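Local atomic coordinates of gene 2 protein (Enterobacteria phage Sf6, PDB entry 5C12), a protein that forms the large subunit of a viral DNA-packaging terminase, this chain being its metal-dependent nuclease domain; the whole protein probably also binds ATP. Residues Val71-Ala75 and Leu92-Asp96; Ile82-Asp87 and Leu112-Thr116; His100-Asp104 and Met256-Ala262; Lys131-Phe137 and Phe165-Gln171. The protein carries 1 engineered substitution. All coordinates share one frame; numbering follows the deposited sequence. Where two conformers were deposited one is given.

Interaction 1: residues Val71-Ala75 and Leu92-Asp96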
loop_
_atom_site.group_PDB
_atom_site.type_symbol
_atom_site.label_atom_id
_atom_site.label_comp_id
_atom_site.label_asym_id
_atom_site.label_seq_id
_atom_site.Cartn_x
_atom_site.Cartn_y
_atom_site.Cartn_z
ATOM N N VAL A 71 -4.079 -7.939 6.049
ATOM C CA VAL A 71 -3.393 -8.184 4.772
ATOM C C VAL A 71 -3.301 -9.700 4.503
ATOM O O VAL A 71 -2.842 -10.458 5.355
ATOM C CB VAL A 71 -1.988 -7.540 4.768
ATOM C CG1 VAL A 71 -1.268 -7.768 3.429
ATOM C CG2 VAL A 71 -2.065 -6.041 5.060
ATOM N N LYS A 72 -3.760 -10.140 3.336
ATOM C CA LYS A 72 -3.851 -11.563 3.040
ATOM C C LYS A 72 -2.969 -12.051 1.885
ATOM O O LYS A 72 -2.702 -13.249 1.793
ATOM C CB LYS A 72 -5.301 -11.984 2.831
ATOM C CG LYS A 72 -5.972 -11.416 1.638
ATOM C CD LYS A 72 -7.362 -12.028 1.456
ATOM C CE LYS A 72 -8.034 -11.463 0.215
ATOM N NZ LYS A 72 -9.367 -12.089 0.069
ATOM N N ARG A 73 -2.518 -11.155 1.010
ATOM C CA ARG A 73 -1.633 -11.529 -0.081
ATOM C C ARG A 73 -0.642 -10.436 -0.382
ATOM O O ARG A 73 -0.996 -9.251 -0.432
ATOM C CB ARG A 73 -2.402 -11.875 -1.378
ATOM C CG ARG A 73 -1.525 -12.577 -2.410
ATOM C CD ARG A 73 -2.157 -12.757 -3.760
ATOM N NE ARG A 73 -3.408 -13.496 -3.693
ATOM C CZ ARG A 73 -3.516 -14.811 -3.795
ATOM N NH1 ARG A 73 -2.437 -15.560 -3.936
ATOM N NH2 ARG A 73 -4.708 -15.377 -3.745
ATOM N N ILE A 74 0.606 -10.842 -0.558
ATOM C CA ILE A 74 1.682 -9.998 -1.081
ATOM C C ILE A 74 2.419 -10.781 -2.149
ATOM O O ILE A 74 2.978 -11.862 -1.891
ATOM C CB ILE A 74 2.698 -9.602 0.028
ATOM C CG1 ILE A 74 2.037 -8.802 1.169
ATOM C CG2 ILE A 74 3.879 -8.888 -0.569
ATOM C CD1 ILE A 74 1.550 -7.394 0.836
ATOM N N ALA A 75 2.390 -10.301 -3.387
ATOM C CA ALA A 75 2.885 -11.090 -4.496
ATOM C C ALA A 75 3.772 -10.259 -5.380
ATOM O O ALA A 75 3.543 -9.074 -5.562
ATOM C CB ALA A 75 1.719 -11.675 -5.336
ATOM N N LEU A 92 -5.296 -11.951 -9.920
ATOM C CA LEU A 92 -5.182 -12.080 -8.456
ATOM C C LEU A 92 -6.330 -11.381 -7.730
ATOM O O LEU A 92 -6.883 -11.915 -6.771
ATOM C CB LEU A 92 -3.828 -11.577 -7.932
ATOM C CG LEU A 92 -2.632 -12.501 -8.205
ATOM C CD1 LEU A 92 -1.372 -11.783 -7.754
ATOM C CD2 LEU A 92 -2.798 -13.832 -7.502
ATOM N N ALA A 93 -6.700 -10.191 -8.189
ATOM C CA ALA A 93 -7.790 -9.460 -7.569
ATOM C C ALA A 93 -9.089 -10.268 -7.651
ATOM O O ALA A 93 -9.872 -10.334 -6.695
ATOM C CB ALA A 93 -7.954 -8.093 -8.232
ATOM N N ILE A 94 -9.337 -10.870 -8.805
ATOM C CA ILE A 94 -10.479 -11.742 -8.937
ATOM C C ILE A 94 -10.393 -12.931 -7.971
ATOM O O ILE A 94 -11.367 -13.243 -7.277
ATOM C CB ILE A 94 -10.620 -12.192 -10.397
ATOM C CG1 ILE A 94 -11.011 -10.985 -11.246
ATOM C CG2 ILE A 94 -11.653 -13.320 -10.534
ATOM C CD1 ILE A 94 -10.787 -11.215 -12.711
ATOM N N GLU A 95 -9.237 -13.585 -7.919
ATOM C CA GLU A 95 -9.035 -14.738 -7.040
ATOM C C GLU A 95 -9.257 -14.360 -5.570
ATOM O O GLU A 95 -9.793 -15.159 -4.786
ATOM C CB GLU A 95 -7.629 -15.290 -7.258
ATOM C CG GLU A 95 -7.308 -16.536 -6.472
ATOM C CD GLU A 95 -5.949 -17.127 -6.823
ATOM O OE1 GLU A 95 -5.250 -16.572 -7.697
ATOM O OE2 GLU A 95 -5.579 -18.157 -6.224
ATOM N N ASP A 96 -8.884 -13.132 -5.220
ATOM C CA ASP A 96 -8.973 -12.647 -3.855
ATOM C C ASP A 96 -10.348 -12.090 -3.495
ATOM O O ASP A 96 -10.567 -11.690 -2.351
ATOM C CB ASP A 96 -7.917 -11.566 -3.603
ATOM C CG ASP A 96 -6.516 -12.143 -3.450
ATOM O OD1 ASP A 96 -6.412 -13.337 -3.104
ATOM O OD2 ASP A 96 -5.532 -11.415 -3.709
HETATM O O HOH W 1 -3.169 -18.301 -4.843
HETATM O O HOH W 2 -5.790 -17.950 -3.446
#
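A surface salt-bridge network centred on Arg73 of strand 70-77 joins it to Glu95 and Asp96 at the C-terminal end of helix 82-95, and Lys72 adds a hydrogen bond. Arg73 grips the Asp96 carboxylate side-on: NE donates to OD2 at 3.0 Å and NH2 to OD1 at 2.7 Å, the two flat groups lying only 22° from coplanar. OD2 is met on its syn lone pair and is also hydrogen-bonded to the hydroxyl of Tyr63 on the adjacent strand, so the buried aspartate is fixed from two directions. The Arg73 chain, bent at chi3 (-57°), presents one guanidinium face to Leu92, whose CD2 lies 3.9 Å from NE. Glu95 stands further off. Its OE2 makes only a long salt bridge of 3.8 Å to Arg73 NH2, and two waters, one on NH1 and one on NH2, link the same groups. The extended Lys72 chain runs antiparallel alongside Asp96 and donates from NZ to its backbone O at 2.7 Å. A long cation suits this place, since carbonyls at a helix C-terminus would carry partial negative charge. Ala75 CB rests on Leu92 CD1 at 3.9 Å. Lys72 and Arg73 can both face the helix because they pair with Ser65 in a classic beta bulge; their side chains thus tie the third strand of the RNase H-like fold to the helix that follows it.

Interaction 2: residues Ile82-Asp87 and Leu112-Thr116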
loop_
_atom_site.group_PDB
_atom_site.type_symbol
_atom_site.label_atom_id
_atom_site.label_comp_id
_atom_site.label_asym_id
_atom_site.label_seq_id
_atom_site.Cartn_x
_atom_site.Cartn_y
_atom_site.Cartn_z
ATOM N N ILE A 82 4.228 -5.016 -19.351
ATOM C CA ILE A 82 3.242 -4.260 -18.615
ATOM C C ILE A 82 1.849 -4.865 -18.723
ATOM O O ILE A 82 1.089 -4.852 -17.763
ATOM C CB ILE A 82 3.237 -2.773 -19.053
ATOM C CG1 ILE A 82 2.304 -1.948 -18.175
ATOM C CG2 ILE A 82 2.812 -2.628 -20.472
ATOM C CD1 ILE A 82 2.996 -1.311 -17.030
ATOM N N ASN A 83 1.508 -5.391 -19.896
ATOM C CA ASN A 83 0.181 -5.966 -20.079
ATOM C C ASN A 83 0.028 -7.328 -19.408
ATOM O O ASN A 83 -1.000 -7.604 -18.796
ATOM C CB ASN A 83 -0.172 -6.021 -21.565
ATOM C CG ASN A 83 -0.077 -4.662 -22.217
ATOM O OD1 ASN A 83 0.815 -4.414 -23.026
ATOM N ND2 ASN A 83 -0.968 -3.755 -21.825
ATOM N N GLU A 84 1.066 -8.158 -19.479
ATOM C CA GLU A 84 1.069 -9.417 -18.747
ATOM C C GLU A 84 0.963 -9.151 -17.249
ATOM O O GLU A 84 0.241 -9.828 -16.512
ATOM C CB GLU A 84 2.352 -10.203 -19.049
ATOM C CG GLU A 84 2.430 -10.692 -20.480
ATOM C CD GLU A 84 3.779 -11.279 -20.839
ATOM O OE1 GLU A 84 4.801 -10.807 -20.309
ATOM O OE2 GLU A 84 3.811 -12.217 -21.650
ATOM N N GLY A 85 1.657 -8.121 -16.793
ATOM C CA GLY A 85 1.584 -7.740 -15.401
ATOM C C GLY A 85 0.171 -7.357 -14.955
ATOM O O GLY A 85 -0.307 -7.751 -13.885
ATOM N N ALA A 86 -0.532 -6.583 -15.775
ATOM C CA ALA A 86 -1.883 -6.199 -15.401
ATOM C C ALA A 86 -2.832 -7.402 -15.455
ATOM O O ALA A 86 -3.761 -7.494 -14.668
ATOM C CB ALA A 86 -2.382 -5.067 -16.310
ATOM N N ASP A 87 -2.613 -8.312 -16.387
ATOM C CA ASP A 87 -3.408 -9.545 -16.438
ATOM C C ASP A 87 -3.187 -10.343 -15.155
ATOM O O ASP A 87 -4.120 -10.838 -14.522
ATOM C CB ASP A 87 -3.006 -10.404 -17.616
ATOM C CG ASP A 87 -3.871 -11.639 -17.748
ATOM O OD1 ASP A 87 -5.112 -11.499 -17.693
ATOM O OD2 ASP A 87 -3.314 -12.748 -17.902
ATOM N N LEU A 112 -3.322 1.661 -18.632
ATOM C CA LEU A 112 -3.877 0.342 -18.328
ATOM C C LEU A 112 -5.375 0.296 -18.016
ATOM O O LEU A 112 -5.907 -0.774 -17.732
ATOM C CB LEU A 112 -3.126 -0.269 -17.139
ATOM C CG LEU A 112 -1.678 -0.638 -17.447
ATOM C CD1 LEU A 112 -0.978 -1.120 -16.179
ATOM C CD2 LEU A 112 -1.626 -1.703 -18.515
ATOM N N ARG A 113 -6.100 1.405 -18.096
ATOM C CA ARG A 113 -7.488 1.351 -17.649
ATOM C C ARG A 113 -8.348 0.459 -18.545
ATOM O O ARG A 113 -9.149 -0.300 -18.036
ATOM C CB ARG A 113 -8.149 2.724 -17.504
ATOM C CG ARG A 113 -9.539 2.566 -16.906
ATOM C CD ARG A 113 -10.311 3.840 -16.583
ATOM N NE ARG A 113 -11.519 3.466 -15.840
ATOM C CZ ARG A 113 -11.548 3.222 -14.531
ATOM N NH1 ARG A 113 -10.472 3.405 -13.806
ATOM N NH2 ARG A 113 -12.674 2.856 -13.945
ATOM N N ARG A 114 -8.196 0.536 -19.864
ATOM C CA ARG A 114 -9.022 -0.301 -20.727
ATOM C C ARG A 114 -8.824 -1.790 -20.420
ATOM O O ARG A 114 -9.786 -2.538 -20.256
ATOM C CB ARG A 114 -8.727 -0.008 -22.204
ATOM C CG ARG A 114 -9.404 -0.955 -23.133
ATOM C CD ARG A 114 -8.959 -0.724 -24.599
ATOM N NE ARG A 114 -8.612 -2.027 -25.135
ATOM C CZ ARG A 114 -7.412 -2.378 -25.562
ATOM N NH1 ARG A 114 -6.419 -1.497 -25.630
ATOM N NH2 ARG A 114 -7.224 -3.599 -26.031
ATOM N N GLN A 115 -7.572 -2.222 -20.311
ATOM C CA GLN A 115 -7.297 -3.622 -20.052
ATOM C C GLN A 115 -7.834 -4.016 -18.692
ATOM O O GLN A 115 -8.364 -5.109 -18.500
ATOM C CB GLN A 115 -5.800 -3.898 -20.117
ATOM C CG GLN A 115 -5.451 -5.334 -19.794
ATOM C CD GLN A 115 -3.964 -5.595 -19.827
ATOM O OE1 GLN A 115 -3.167 -4.716 -20.176
ATOM N NE2 GLN A 115 -3.581 -6.822 -19.495
ATOM N N THR A 116 -7.679 -3.124 -17.732
ATOM C CA THR A 116 -8.135 -3.399 -16.386
ATOM C C THR A 116 -9.642 -3.555 -16.328
ATOM O O THR A 116 -10.149 -4.519 -15.744
ATOM C CB THR A 116 -7.663 -2.309 -15.441
ATOM O OG1 THR A 116 -6.231 -2.266 -15.469
ATOM C CG2 THR A 116 -8.145 -2.557 -14.049
#
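The amides of Gln115 and Asn83 meet across the gap between two helices through in-plane N-H groups, their planes turned 33° apart; one bond joins amide to amide and the other runs to the Asn83 backbone. Asn83 ND2 gives its hydrogen to Gln115 OE1 at 2.9 Å in a nearly straight bond (168°), while Gln115 NE2 reaches the backbone O of Asn83 at 2.8 Å. Gln115 spans the gap fully extended, with CG anti to N (chi1 177°). The Asn83 carbonyl also receives the ordinary helical bond from Asp87 N. The two donors come in from opposite faces of the carbonyl plane. Helix 82-95 and helix 113-119 pack here on one side of the RNase H-like sheet, side by side, over strand 100-104, whose Trp103 and Tyr101 touch Leu112 and Thr116. Ala86, with only a methyl group, lets the helices approach to 6.9 Å between its CA and that of Thr116; its CB lies 3.8 Å from Gln115 NE2, over the face of that amide. Leu112 fills the inner part of the contact. Its CD1 meets Ile82 CG1 at 3.9 Å where the two branched chains cross obliquely, and its CD2 approaches both Ala86 CB and Asn83 ND2. Thr116 OG1 turns back to the Leu112 carbonyl O at 2.7 Å, from above its plane, beside the bond from Thr116 N.

Interaction 3: residues His100-Asp104 and Met256-Ala262. With MG (magnesium ion), chain B.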
loop_
_atom_site.group_PDB
_atom_site.type_symbol
_atom_site.label_atom_id
_atom_site.label_comp_id
_atom_site.label_asym_id
_atom_site.label_seq_id
_atom_site.Cartn_x
_atom_site.Cartn_y
_atom_site.Cartn_z
ATOM N N HIS A 100 -12.480 -3.696 -4.633
ATOM C CA HIS A 100 -11.819 -2.524 -5.182
ATOM C C HIS A 100 -10.409 -2.882 -5.581
ATOM O O HIS A 100 -9.689 -3.519 -4.824
ATOM C CB HIS A 100 -11.778 -1.411 -4.138
ATOM C CG HIS A 100 -13.109 -1.082 -3.557
ATOM N ND1 HIS A 100 -14.073 -0.386 -4.251
ATOM C CD2 HIS A 100 -13.643 -1.350 -2.341
ATOM C CE1 HIS A 100 -15.141 -0.239 -3.486
ATOM N NE2 HIS A 100 -14.904 -0.809 -2.320
ATOM N N TYR A 101 -9.995 -2.426 -6.747
ATOM C CA TYR A 101 -8.652 -2.621 -7.262
ATOM C C TYR A 101 -8.087 -1.268 -7.633
ATOM O O TYR A 101 -8.773 -0.475 -8.290
ATOM C CB TYR A 101 -8.708 -3.474 -8.502
ATOM C CG TYR A 101 -7.444 -3.626 -9.283
ATOM C CD1 TYR A 101 -7.177 -2.826 -10.369
ATOM C CD2 TYR A 101 -6.538 -4.651 -8.991
ATOM C CE1 TYR A 101 -6.043 -2.985 -11.112
ATOM C CE2 TYR A 101 -5.401 -4.823 -9.735
ATOM C CZ TYR A 101 -5.153 -3.981 -10.802
ATOM O OH TYR A 101 -4.047 -4.132 -11.603
ATOM N N LEU A 102 -6.851 -1.020 -7.222
ATOM C CA LEU A 102 -6.115 0.176 -7.610
ATOM C C LEU A 102 -4.832 -0.205 -8.314
ATOM O O LEU A 102 -4.296 -1.302 -8.107
ATOM C CB LEU A 102 -5.788 1.047 -6.402
ATOM C CG LEU A 102 -6.973 1.468 -5.530
ATOM C CD1 LEU A 102 -7.144 0.469 -4.395
ATOM C CD2 LEU A 102 -6.762 2.867 -4.966
ATOM N N TRP A 103 -4.321 0.689 -9.156
ATOM C CA TRP A 103 -2.999 0.484 -9.706
ATOM C C TRP A 103 -2.321 1.816 -9.919
ATOM O O TRP A 103 -2.994 2.839 -10.078
ATOM C CB TRP A 103 -3.055 -0.315 -11.016
ATOM C CG TRP A 103 -3.355 0.512 -12.235
ATOM C CD1 TRP A 103 -2.452 0.976 -13.141
ATOM C CD2 TRP A 103 -4.645 0.959 -12.686
ATOM N NE1 TRP A 103 -3.093 1.700 -14.121
ATOM C CE2 TRP A 103 -4.436 1.710 -13.854
ATOM C CE3 TRP A 103 -5.942 0.822 -12.193
ATOM C CZ2 TRP A 103 -5.483 2.302 -14.555
ATOM C CZ3 TRP A 103 -6.974 1.430 -12.868
ATOM C CH2 TRP A 103 -6.743 2.150 -14.047
ATOM N N ASP A 104 -0.995 1.806 -9.933
ATOM C CA ASP A 104 -0.213 3.013 -10.116
ATOM C C ASP A 104 -0.237 3.424 -11.576
ATOM O O ASP A 104 0.266 2.726 -12.448
ATOM C CB ASP A 104 1.222 2.787 -9.640
ATOM C CG ASP A 104 2.124 3.975 -9.861
ATOM O OD1 ASP A 104 1.644 5.085 -10.168
ATOM O OD2 ASP A 104 3.352 3.797 -9.739
ATOM N N MET A 256 -0.898 1.592 -1.690
ATOM C CA MET A 256 -2.063 1.976 -2.478
ATOM C C MET A 256 -3.354 1.360 -1.965
ATOM O O MET A 256 -4.426 1.950 -2.053
ATOM C CB MET A 256 -1.833 1.673 -3.967
ATOM C CG MET A 256 -0.775 2.572 -4.562
ATOM S SD MET A 256 -0.517 2.318 -6.345
ATOM C CE MET A 256 0.354 0.758 -6.321
ATOM N N CYS A 257 -3.250 0.158 -1.428
ATOM C CA CYS A 257 -4.364 -0.522 -0.776
ATOM C C CYS A 257 -4.973 0.210 0.402
ATOM O O CYS A 257 -6.059 -0.139 0.842
ATOM C CB CYS A 257 -3.900 -1.865 -0.227
ATOM S SG CYS A 257 -3.851 -3.058 -1.475
ATOM N N MET A 258 -4.243 1.174 0.960
ATOM C CA MET A 258 -4.738 1.957 2.069
ATOM C C MET A 258 -5.842 2.874 1.666
ATOM O O MET A 258 -6.588 3.328 2.504
ATOM C CB MET A 258 -3.615 2.797 2.700
ATOM C CG MET A 258 -2.448 1.967 3.223
ATOM S SD MET A 258 -2.908 0.973 4.669
ATOM C CE MET A 258 -3.196 -0.628 3.942
ATOM N N HIS A 259 -5.971 3.133 0.360
ATOM C CA HIS A 259 -7.014 4.020 -0.088
ATOM C C HIS A 259 -8.154 3.136 -0.529
ATOM O O HIS A 259 -7.988 2.347 -1.466
ATOM C CB HIS A 259 -6.501 4.876 -1.236
ATOM C CG HIS A 259 -7.517 5.817 -1.786
ATOM N ND1 HIS A 259 -8.436 6.473 -0.997
ATOM C CD2 HIS A 259 -7.762 6.206 -3.059
ATOM C CE1 HIS A 259 -9.201 7.230 -1.759
ATOM N NE2 HIS A 259 -8.813 7.088 -3.012
ATOM N N CYS A 260 -9.281 3.209 0.178
ATOM C CA CYS A 260 -10.492 2.534 -0.277
ATOM C C CYS A 260 -11.390 3.545 -0.990
ATOM O O CYS A 260 -12.012 4.390 -0.355
ATOM C CB CYS A 260 -11.240 1.873 0.880
ATOM S SG CYS A 260 -12.491 0.697 0.312
ATOM N N PRO A 261 -11.452 3.462 -2.331
ATOM C CA PRO A 261 -12.073 4.462 -3.215
ATOM C C PRO A 261 -13.494 4.928 -2.875
ATOM O O PRO A 261 -13.736 6.136 -2.897
ATOM C CB PRO A 261 -12.063 3.773 -4.591
ATOM C CG PRO A 261 -11.708 2.357 -4.336
ATOM C CD PRO A 261 -10.875 2.351 -3.101
ATOM N N ALA A 262 -14.419 4.015 -2.598
ATOM C CA ALA A 262 -15.810 4.408 -2.355
ATOM C C ALA A 262 -16.631 3.237 -1.823
ATOM O O ALA A 262 -17.860 3.292 -1.792
ATOM C CB ALA A 262 -16.453 4.972 -3.639
HETATM MG MG MG B . 4.966 2.699 -9.211
HETATM O O HOH W 3 4.558 3.060 -7.378
HETATM O O HOH W 4 6.338 1.722 -9.319
#
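With chi1 at -53°, His100 turns its imidazole away from its own carbonyl carbon and against Pro261 and Cys260, while an extended chi2 (-177°) carries Met256 SD out to Asp104 and a bend at chi3 (-74°) turns CE along it. His100 ND1 lies 3.6 Å from Pro261 CG, and Cys260 SG comes to 3.5 Å from His100 CD2, an oblique sulfur-aromatic approach. The same ND1 is hydrogen-bonded to Thr126 OG1 on the next strand, which fixes how the ring is turned. Between these two ends sits Leu102. Its methyls straddle the backbone O of His259, CD1 at 3.6 Å and CD2 at 3.7 Å, so this carbonyl is buried against hydrocarbon and finds no polar partner in the model. The Met256 carbonyl O fares better: it accepts from His259 N at 3.1 Å in the type I turn by which the chain leaves helix 249-256. Unbranched and flexible, Met256 can lay SD 3.8 Å from Asp104 CB. No hydrogen bond crosses the contact, which rests on van der Waals packing and the sulfur contacts. Asp104 directs its carboxylate away from this packing, where OD2 binds a magnesium ion at 2.0 Å and OD1 accepts from Asp106 N. A second magnesium lies nearby, and Asp52 and Asp252 are metal ligands. Acidic groups gathered at strand ends and on a neighbouring helix are the hallmark of the RNase H-like two-metal nuclease site.

Interaction 4: residues Lys131-Phe137 and Phe165-Gln171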
loop_
_atom_site.group_PDB
_atom_site.type_symbol
_atom_site.label_atom_id
_atom_site.label_comp_id
_atom_site.label_asym_id
_atom_site.label_seq_id
_atom_site.Cartn_x
_atom_site.Cartn_y
_atom_site.Cartn_z
ATOM N N LYS A 131 -2.547 7.931 -8.512
ATOM C CA LYS A 131 -1.453 8.799 -8.922
ATOM C C LYS A 131 -0.898 9.485 -7.683
ATOM O O LYS A 131 -1.486 10.439 -7.167
ATOM C CB LYS A 131 -1.925 9.834 -9.941
ATOM C CG LYS A 131 -2.364 9.230 -11.299
ATOM C CD LYS A 131 -2.990 10.269 -12.225
ATOM C CE LYS A 131 -2.036 11.405 -12.540
ATOM N NZ LYS A 131 -0.851 10.939 -13.306
ATOM N N GLY A 132 0.249 8.988 -7.249
ATOM C CA GLY A 132 0.866 9.383 -6.002
ATOM C C GLY A 132 1.249 10.849 -5.972
ATOM O O GLY A 132 1.387 11.422 -4.890
ATOM N N SER A 133 1.450 11.433 -7.150
ATOM C CA SER A 133 1.875 12.819 -7.264
ATOM C C SER A 133 0.730 13.806 -7.102
ATOM O O SER A 133 0.970 15.002 -6.960
ATOM C CB SER A 133 2.550 13.063 -8.605
ATOM O OG SER A 133 1.655 12.805 -9.668
ATOM N N GLU A 134 -0.504 13.325 -7.129
ATOM C CA GLU A 134 -1.652 14.221 -6.946
ATOM C C GLU A 134 -1.683 14.791 -5.539
ATOM O O GLU A 134 -1.174 14.183 -4.605
ATOM C CB GLU A 134 -2.965 13.480 -7.174
ATOM C CG GLU A 134 -3.253 13.161 -8.624
ATOM C CD GLU A 134 -4.515 12.344 -8.798
ATOM O OE1 GLU A 134 -5.107 11.905 -7.791
ATOM O OE2 GLU A 134 -4.907 12.149 -9.973
ATOM N N SER A 135 -2.307 15.956 -5.382
ATOM C CA SER A 135 -2.627 16.459 -4.057
ATOM C C SER A 135 -3.423 15.422 -3.287
ATOM O O SER A 135 -4.079 14.565 -3.881
ATOM C CB SER A 135 -3.436 17.754 -4.152
ATOM O OG SER A 135 -2.638 18.797 -4.674
ATOM N N PRO A 136 -3.379 15.497 -1.952
ATOM C CA PRO A 136 -4.012 14.459 -1.144
ATOM C C PRO A 136 -5.512 14.364 -1.346
ATOM O O PRO A 136 -6.195 15.317 -1.722
ATOM C CB PRO A 136 -3.691 14.887 0.292
ATOM C CG PRO A 136 -2.470 15.739 0.147
ATOM C CD PRO A 136 -2.620 16.449 -1.132
ATOM N N PHE A 137 -6.004 13.159 -1.090
ATOM C CA PHE A 137 -7.429 12.892 -1.094
ATOM C C PHE A 137 -8.047 13.671 0.052
ATOM O O PHE A 137 -7.507 13.696 1.162
ATOM C CB PHE A 137 -7.650 11.380 -0.942
ATOM C CG PHE A 137 -9.084 10.986 -0.760
ATOM C CD1 PHE A 137 -9.573 10.691 0.502
ATOM C CD2 PHE A 137 -9.933 10.890 -1.844
ATOM C CE1 PHE A 137 -10.895 10.323 0.678
ATOM C CE2 PHE A 137 -11.260 10.517 -1.670
ATOM C CZ PHE A 137 -11.734 10.238 -0.407
ATOM N N PHE A 165 0.242 16.782 4.235
ATOM C CA PHE A 165 0.838 15.877 3.249
ATOM C C PHE A 165 1.019 16.575 1.915
ATOM O O PHE A 165 0.119 17.270 1.450
ATOM C CB PHE A 165 -0.060 14.677 3.004
ATOM C CG PHE A 165 -0.335 13.874 4.232
ATOM C CD1 PHE A 165 0.673 13.128 4.834
ATOM C CD2 PHE A 165 -1.600 13.867 4.795
ATOM C CE1 PHE A 165 0.412 12.402 5.965
ATOM C CE2 PHE A 165 -1.863 13.117 5.920
ATOM C CZ PHE A 165 -0.857 12.396 6.511
ATOM N N ARG A 166 2.178 16.411 1.296
ATOM C CA ARG A 166 2.355 17.005 -0.024
ATOM C C ARG A 166 1.407 16.385 -1.036
ATOM O O ARG A 166 0.763 17.091 -1.819
ATOM C CB ARG A 166 3.795 16.891 -0.536
ATOM C CG ARG A 166 3.901 17.418 -1.976
ATOM C CD ARG A 166 5.298 17.600 -2.488
ATOM N NE ARG A 166 5.265 18.344 -3.752
ATOM C CZ ARG A 166 6.328 18.837 -4.375
ATOM N NH1 ARG A 166 7.543 18.682 -3.871
ATOM N NH2 ARG A 166 6.173 19.499 -5.513
ATOM N N ASN A 167 1.309 15.068 -1.020
ATOM C CA ASN A 167 0.636 14.351 -2.095
ATOM C C ASN A 167 0.110 13.013 -1.616
ATOM O O ASN A 167 0.275 12.660 -0.449
ATOM C CB ASN A 167 1.578 14.191 -3.305
ATOM C CG ASN A 167 2.921 13.578 -2.940
ATOM O OD1 ASN A 167 3.036 12.768 -1.998
ATOM N ND2 ASN A 167 3.946 13.943 -3.699
ATOM N N LYS A 168 -0.579 12.293 -2.502
ATOM C CA LYS A 168 -1.184 11.026 -2.130
ATOM C C LYS A 168 -0.167 9.969 -1.721
ATOM O O LYS A 168 -0.434 9.168 -0.821
ATOM C CB LYS A 168 -2.059 10.483 -3.279
ATOM C CG LYS A 168 -3.373 11.216 -3.417
ATOM C CD LYS A 168 -4.232 10.625 -4.542
ATOM C CE LYS A 168 -5.626 11.214 -4.542
ATOM N NZ LYS A 168 -5.623 12.595 -5.056
ATOM N N ARG A 169 0.999 9.956 -2.355
ATOM C CA ARG A 169 2.029 8.990 -1.998
ATOM C C ARG A 169 2.356 9.165 -0.502
ATOM O O ARG A 169 2.440 8.195 0.251
ATOM C CB ARG A 169 3.290 9.194 -2.850
ATOM C CG ARG A 169 4.494 8.339 -2.447
ATOM C CD ARG A 169 5.637 8.532 -3.474
ATOM N NE ARG A 169 6.879 7.830 -3.116
ATOM C CZ ARG A 169 7.100 6.536 -3.328
ATOM N NH1 ARG A 169 6.168 5.765 -3.885
ATOM N NH2 ARG A 169 8.266 6.006 -2.978
ATOM N N ALA A 170 2.558 10.396 -0.061
ATOM C CA ALA A 170 2.847 10.634 1.346
ATOM C C ALA A 170 1.644 10.335 2.216
ATOM O O ALA A 170 1.769 9.708 3.268
ATOM C CB ALA A 170 3.319 12.058 1.565
ATOM N N GLN A 171 0.477 10.790 1.804
ATOM C CA GLN A 171 -0.735 10.569 2.581
ATOM C C GLN A 171 -0.967 9.090 2.870
ATOM O O GLN A 171 -1.220 8.697 4.011
ATOM C CB GLN A 171 -1.929 11.136 1.831
ATOM C CG GLN A 171 -3.276 10.899 2.476
ATOM C CD GLN A 171 -4.371 11.521 1.665
ATOM O OE1 GLN A 171 -4.292 11.577 0.437
ATOM N NE2 GLN A 171 -5.392 12.007 2.341
HETATM O O HOH W 5 3.436 15.880 -5.870
#
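Lys168 and Gln171 reach from the first turn of helix 168-189 to grip the loop 131-137. Lys168 NZ is held by two oxygens: Glu134 OE1 at 2.9 Å, met on the anti side of the carboxylate, and the backbone O of Ser135 at 2.8 Å, approached almost head-on. A bend at the end of the lysine chain (chi4 74°) swings the ammonium between them. The Gln171 amide pairs with both backbone groups of Phe137, OE1 accepting from N at 2.8 Å and NE2 donating to O at 3.0 Å. Pro136 packs on the chain entering the helix, its CG 3.9 Å from Phe165 CB. Behind these, Glu134 O accepts from Lys168 N, and Gly132 O from Arg169 N. Gly132, lacking a side chain, comes within 4.2 Å of Arg169, CA to CA. Asn167 is the N-cap, its OD1 taking Ala170 N. Further out, Lys131 NZ makes a salt bridge and Ser133 OG a hydrogen bond to Asp106, and Arg169 hydrogen-bonds Met234 O and makes a weak, long ion pair with the metal ligand Asp252. First-turn N-H groups thus find acceptors, and the two oxygens round Lys168 NZ would favour its charged form, probably offsetting the opposing effect of the helix's positive N-terminal end.

In the fold
Interactions 1 and 2 both use helix 82-95, the first at its C-terminal end and the second at its start, while interaction 3 lies nearest the centre of the chain. Its strand 100-104 meets interaction 1 where Ala93 touches Tyr101, and also backs interaction 2. Chemistry follows position: the surface contact 71-75 with 92-96 is ionic and partly water-bridged, the partly buried helix pair of interaction 2 combines amide bonds with aliphatic packing, and interaction 3, partly buried like interaction 4 but nearer the centre, relies on hydrocarbon, sulfur and imidazole contacts. Interaction 4, across the chain's centre from interaction 1, mixes backbone bonds at a helix start with side chain-to-backbone bonds and a salt bridge; its Phe137 meets His259 of interaction 3.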